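Side-chain contacts in mycolic acid synthase (Mycobacterium tuberculosis, PDB 1L1E), which probably converts a double bond of alpha mycolic acids at the proximal position into a cyclopropane ring, using S-adenosyl-L-methionine as the methylene donor: residues 16-19 against 20-24; 38-41 against 42-45. One frame throughout, in Å; residues are numbered along the deposited sequence.

Interaction 1. Residues 16-19 against 20-24; sequences YDLS and DDFFR
The rings of Phe23 and Phe22 both meet Leu18, each in its own way. At the edge of the Phe23 ring, near its plane, lies the carbonyl oxygen of Leu18, with Phe23 CE1 3.4 Å from Leu18 O. Leu18 CB also touches this ring, 3.8 Å from Phe23 CE1. The Phe22 ring takes the end of the leucine obliquely. Leu18 CD2 lies 3.2 Å from Phe22 CD2, a tight approach. With chi1 at -171° the leucine's CG swings away from its own N, and its CG and CD2 reach Phe22 CD2.

Ser19, the last residue before the short helix 20-23, is its N-cap. Its OG accepts a capping bond from Asp21 N at 3.3 Å. Its carbonyl oxygen accepts from Phe22 N at 3.0 Å. Ser19 thus receives two N-H groups of the first helical turn, one through its side chain and one through its backbone.

Val258 and Tyr262 of helix 256-274 also touch Leu18. Phe23 meets the ring of Trp75, which probably takes part in binding S-adenosylmethionine. Capping therefore satisfies two N-H groups at the start of the helix, while Leu18, in the loop before it, packs on the two phenylalanines that the helix carries.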
# COMPACT_ATOMS: atom_id res chain seq x y z
N TYR A 16 -10.63 -15.93 -11.72
CA TYR A 16 -10.86 -14.47 -11.50
C TYR A 16 -10.17 -13.95 -10.25
O TYR A 16 -9.48 -14.69 -9.53
CB TYR A 16 -12.36 -14.17 -11.39
CG TYR A 16 -13.17 -14.64 -12.57
CD1 TYR A 16 -13.42 -15.99 -12.77
CD2 TYR A 16 -13.67 -13.72 -13.50
CE1 TYR A 16 -14.14 -16.43 -13.87
CE2 TYR A 16 -14.40 -14.15 -14.60
CZ TYR A 16 -14.63 -15.51 -14.78
OH TYR A 16 -15.34 -15.94 -15.87
N ASP A 17 -10.37 -12.66 -10.00
CA ASP A 17 -9.79 -12.02 -8.84
C ASP A 17 -10.83 -12.14 -7.73
O ASP A 17 -12.02 -12.25 -8.02
CB ASP A 17 -9.53 -10.55 -9.14
CG ASP A 17 -8.51 -9.94 -8.21
OD1 ASP A 17 -8.64 -10.14 -6.98
OD2 ASP A 17 -7.59 -9.27 -8.71
N LEU A 18 -10.39 -12.14 -6.48
CA LEU A 18 -11.33 -12.27 -5.37
C LEU A 18 -12.40 -11.18 -5.43
O LEU A 18 -12.09 -10.00 -5.57
CB LEU A 18 -10.57 -12.21 -4.05
CG LEU A 18 -11.35 -12.55 -2.78
CD1 LEU A 18 -12.16 -13.83 -2.98
CD2 LEU A 18 -10.38 -12.70 -1.62
N SER A 19 -13.67 -11.59 -5.33
CA SER A 19 -14.82 -10.68 -5.37
C SER A 19 -14.72 -9.51 -4.39
O SER A 19 -14.29 -9.68 -3.25
CB SER A 19 -16.10 -11.47 -5.09
OG SER A 19 -17.21 -10.61 -4.83
N ASP A 20 -15.14 -8.33 -4.82
CA ASP A 20 -15.06 -7.15 -3.97
C ASP A 20 -16.00 -7.22 -2.78
O ASP A 20 -15.76 -6.58 -1.76
CB ASP A 20 -15.34 -5.88 -4.75
CG ASP A 20 -15.11 -4.63 -3.92
OD1 ASP A 20 -14.05 -4.56 -3.25
OD2 ASP A 20 -15.96 -3.71 -3.94
N ASP A 21 -17.07 -7.98 -2.91
CA ASP A 21 -18.02 -8.09 -1.82
C ASP A 21 -17.36 -8.88 -0.70
O ASP A 21 -17.82 -8.86 0.44
CB ASP A 21 -19.29 -8.78 -2.30
CG ASP A 21 -20.55 -8.03 -1.88
OD1 ASP A 21 -20.62 -6.80 -2.12
OD2 ASP A 21 -21.47 -8.68 -1.32
N PHE A 22 -16.26 -9.56 -1.03
CA PHE A 22 -15.51 -10.32 -0.04
C PHE A 22 -14.67 -9.32 0.75
O PHE A 22 -14.66 -9.34 1.98
CB PHE A 22 -14.59 -11.34 -0.70
CG PHE A 22 -13.90 -12.25 0.27
CD1 PHE A 22 -14.59 -13.31 0.85
CD2 PHE A 22 -12.59 -12.01 0.65
CE1 PHE A 22 -13.98 -14.13 1.79
CE2 PHE A 22 -11.96 -12.83 1.59
CZ PHE A 22 -12.66 -13.89 2.17
N PHE A 23 -13.96 -8.45 0.03
CA PHE A 23 -13.13 -7.44 0.69
C PHE A 23 -13.96 -6.50 1.55
O PHE A 23 -13.54 -6.11 2.64
CB PHE A 23 -12.36 -6.61 -0.34
CG PHE A 23 -11.27 -7.37 -1.03
CD1 PHE A 23 -11.43 -7.82 -2.33
CD2 PHE A 23 -10.07 -7.64 -0.36
CE1 PHE A 23 -10.42 -8.53 -2.96
CE2 PHE A 23 -9.05 -8.36 -0.99
CZ PHE A 23 -9.23 -8.80 -2.30
N ARG A 24 -15.14 -6.14 1.07
CA ARG A 24 -15.98 -5.24 1.84
C ARG A 24 -16.39 -5.83 3.19
O ARG A 24 -16.91 -5.13 4.06
CB ARG A 24 -17.21 -4.84 1.03
CG ARG A 24 -16.90 -3.88 -0.11
CD ARG A 24 -18.18 -3.39 -0.77
NE ARG A 24 -19.03 -2.69 0.19
CZ ARG A 24 -20.31 -2.40 -0.01
NH1 ARG A 24 -20.90 -2.74 -1.15
NH2 ARG A 24 -21.00 -1.76 0.93

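Interaction 2. Residues 38-41 against 42-45; sequences FERD and DMTL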
# COMPACT_ATOMS: atom_id res chain seq x y z
N PHE A 38 -2.68 4.89 13.23
CA PHE A 38 -3.41 5.29 14.42
C PHE A 38 -2.76 6.47 15.14
O PHE A 38 -2.05 6.30 16.12
CB PHE A 38 -3.54 4.10 15.38
CG PHE A 38 -4.35 2.95 14.81
CD1 PHE A 38 -3.77 2.05 13.91
CD2 PHE A 38 -5.70 2.80 15.14
CE1 PHE A 38 -4.53 1.01 13.35
CE2 PHE A 38 -6.46 1.78 14.59
CZ PHE A 38 -5.87 0.88 13.68
N GLU A 39 -2.99 7.68 14.61
CA GLU A 39 -2.45 8.90 15.22
C GLU A 39 -2.89 8.93 16.67
O GLU A 39 -2.09 9.22 17.56
CB GLU A 39 -2.99 10.14 14.52
CG GLU A 39 -2.22 10.57 13.31
CD GLU A 39 -2.81 11.82 12.70
OE1 GLU A 39 -2.13 12.43 11.85
OE2 GLU A 39 -3.95 12.19 13.05
N ARG A 40 -4.17 8.64 16.88
CA ARG A 40 -4.74 8.57 18.22
C ARG A 40 -5.05 7.09 18.40
O ARG A 40 -5.58 6.45 17.50
CB ARG A 40 -6.07 9.34 18.35
CG ARG A 40 -6.23 10.60 17.51
CD ARG A 40 -7.55 11.29 17.88
NE ARG A 40 -8.68 10.36 17.93
CZ ARG A 40 -9.46 10.05 16.90
NH1 ARG A 40 -9.25 10.60 15.71
NH2 ARG A 40 -10.44 9.18 17.05
N ASP A 41 -4.72 6.55 19.57
CA ASP A 41 -4.98 5.14 19.84
C ASP A 41 -6.47 4.78 19.80
O ASP A 41 -6.83 3.63 19.58
CB ASP A 41 -4.41 4.77 21.21
CG ASP A 41 -4.81 3.38 21.65
OD1 ASP A 41 -4.43 2.41 20.97
OD2 ASP A 41 -5.52 3.27 22.67
N ASP A 42 -7.33 5.77 20.01
CA ASP A 42 -8.77 5.53 20.02
C ASP A 42 -9.43 5.57 18.64
O ASP A 42 -10.64 5.33 18.52
CB ASP A 42 -9.47 6.54 20.93
CG ASP A 42 -9.31 7.96 20.44
OD1 ASP A 42 -9.80 8.28 19.33
OD2 ASP A 42 -8.68 8.77 21.15
N MET A 43 -8.65 5.88 17.61
CA MET A 43 -9.21 5.96 16.26
C MET A 43 -9.83 4.66 15.79
O MET A 43 -9.39 3.58 16.16
CB MET A 43 -8.13 6.35 15.26
CG MET A 43 -7.71 7.79 15.29
SD MET A 43 -6.52 8.07 13.97
CE MET A 43 -7.25 9.49 13.15
N THR A 44 -10.86 4.78 14.96
CA THR A 44 -11.52 3.62 14.38
C THR A 44 -10.64 3.29 13.17
O THR A 44 -9.75 4.07 12.82
CB THR A 44 -12.94 3.96 13.86
OG1 THR A 44 -12.85 4.93 12.81
CG2 THR A 44 -13.81 4.52 14.98
N LEU A 45 -10.89 2.14 12.55
CA LEU A 45 -10.10 1.76 11.39
C LEU A 45 -10.24 2.81 10.29
O LEU A 45 -9.24 3.23 9.71
CB LEU A 45 -10.55 0.38 10.87
CG LEU A 45 -9.77 -0.18 9.69
CD1 LEU A 45 -8.26 -0.16 9.97
CD2 LEU A 45 -10.25 -1.59 9.41
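Arg40 and Asp42 form a salt bridge within the type I beta turn that runs from Arg40 to Met43. Two nitrogens of the arginine, NE and NH2, grip one oxygen side-on. NH2 is 2.5 Å from Asp42 OD1, which it meets nearly along the C-O axis. NE is 2.7 Å from Asp42 OD1 and comes from the syn side. The oxygen sits at the edge of the guanidinium, near its plane. The guanidinium and carboxylate planes are turned 34° apart. Asp42 CG lies between its own backbone N and carbonyl carbon (chi1 63°), and this brings the carboxylate back to Arg40.

Met43 packs on one face of the same guanidinium. Its CG lies over the centre of the group, 3.2 Å above the plane, and the two side chains cross at about a right angle. Farther along, Met43 SD comes within 3.6 Å of Glu39 N. The backbone closes the turn with a bond from Met43 N to Arg40 O, 3.1 Å long and fairly straight at 164°.

The second shell ties the turn to two helices. Glu47 on helix 45-58 forms another salt bridge with Arg40 NH2 and accepts from Thr44 N, while Thr44 is the N-cap of that helix. Asp42 and Glu47 together probably offset the charge of Arg40. On helix 229-245, Arg234 pairs with Asp41 and makes a cation-pi contact with Phe38. The end of the Phe38 side chain reaches the backbone of Met43. Met43 O lies at the edge of this ring, in its plane, 3.8 Å from Phe38 CE2.

From the first modelled residues, the chain enters interaction 1, where the loop 16-19 leads into helix 20-23. It then passes Ser34, which probably contributes to the cofactor site, and reaches interaction 2. The two are in series, neither nested nor crossed. Their centres are about 26 Å apart, and their nearest atoms, about 9 Å apart, do not touch. Interaction 1 caps the start of helix 20-23; interaction 2 closes a turn just before helix 45-58. Interaction 1 rests on helices 247-253 and 256-274, and interaction 2 on helices 45-58 and 229-245. Both therefore join the N-terminal part of the chain to helices 229-245, 247-253 and 256-274, which come before its last strand, 279-286.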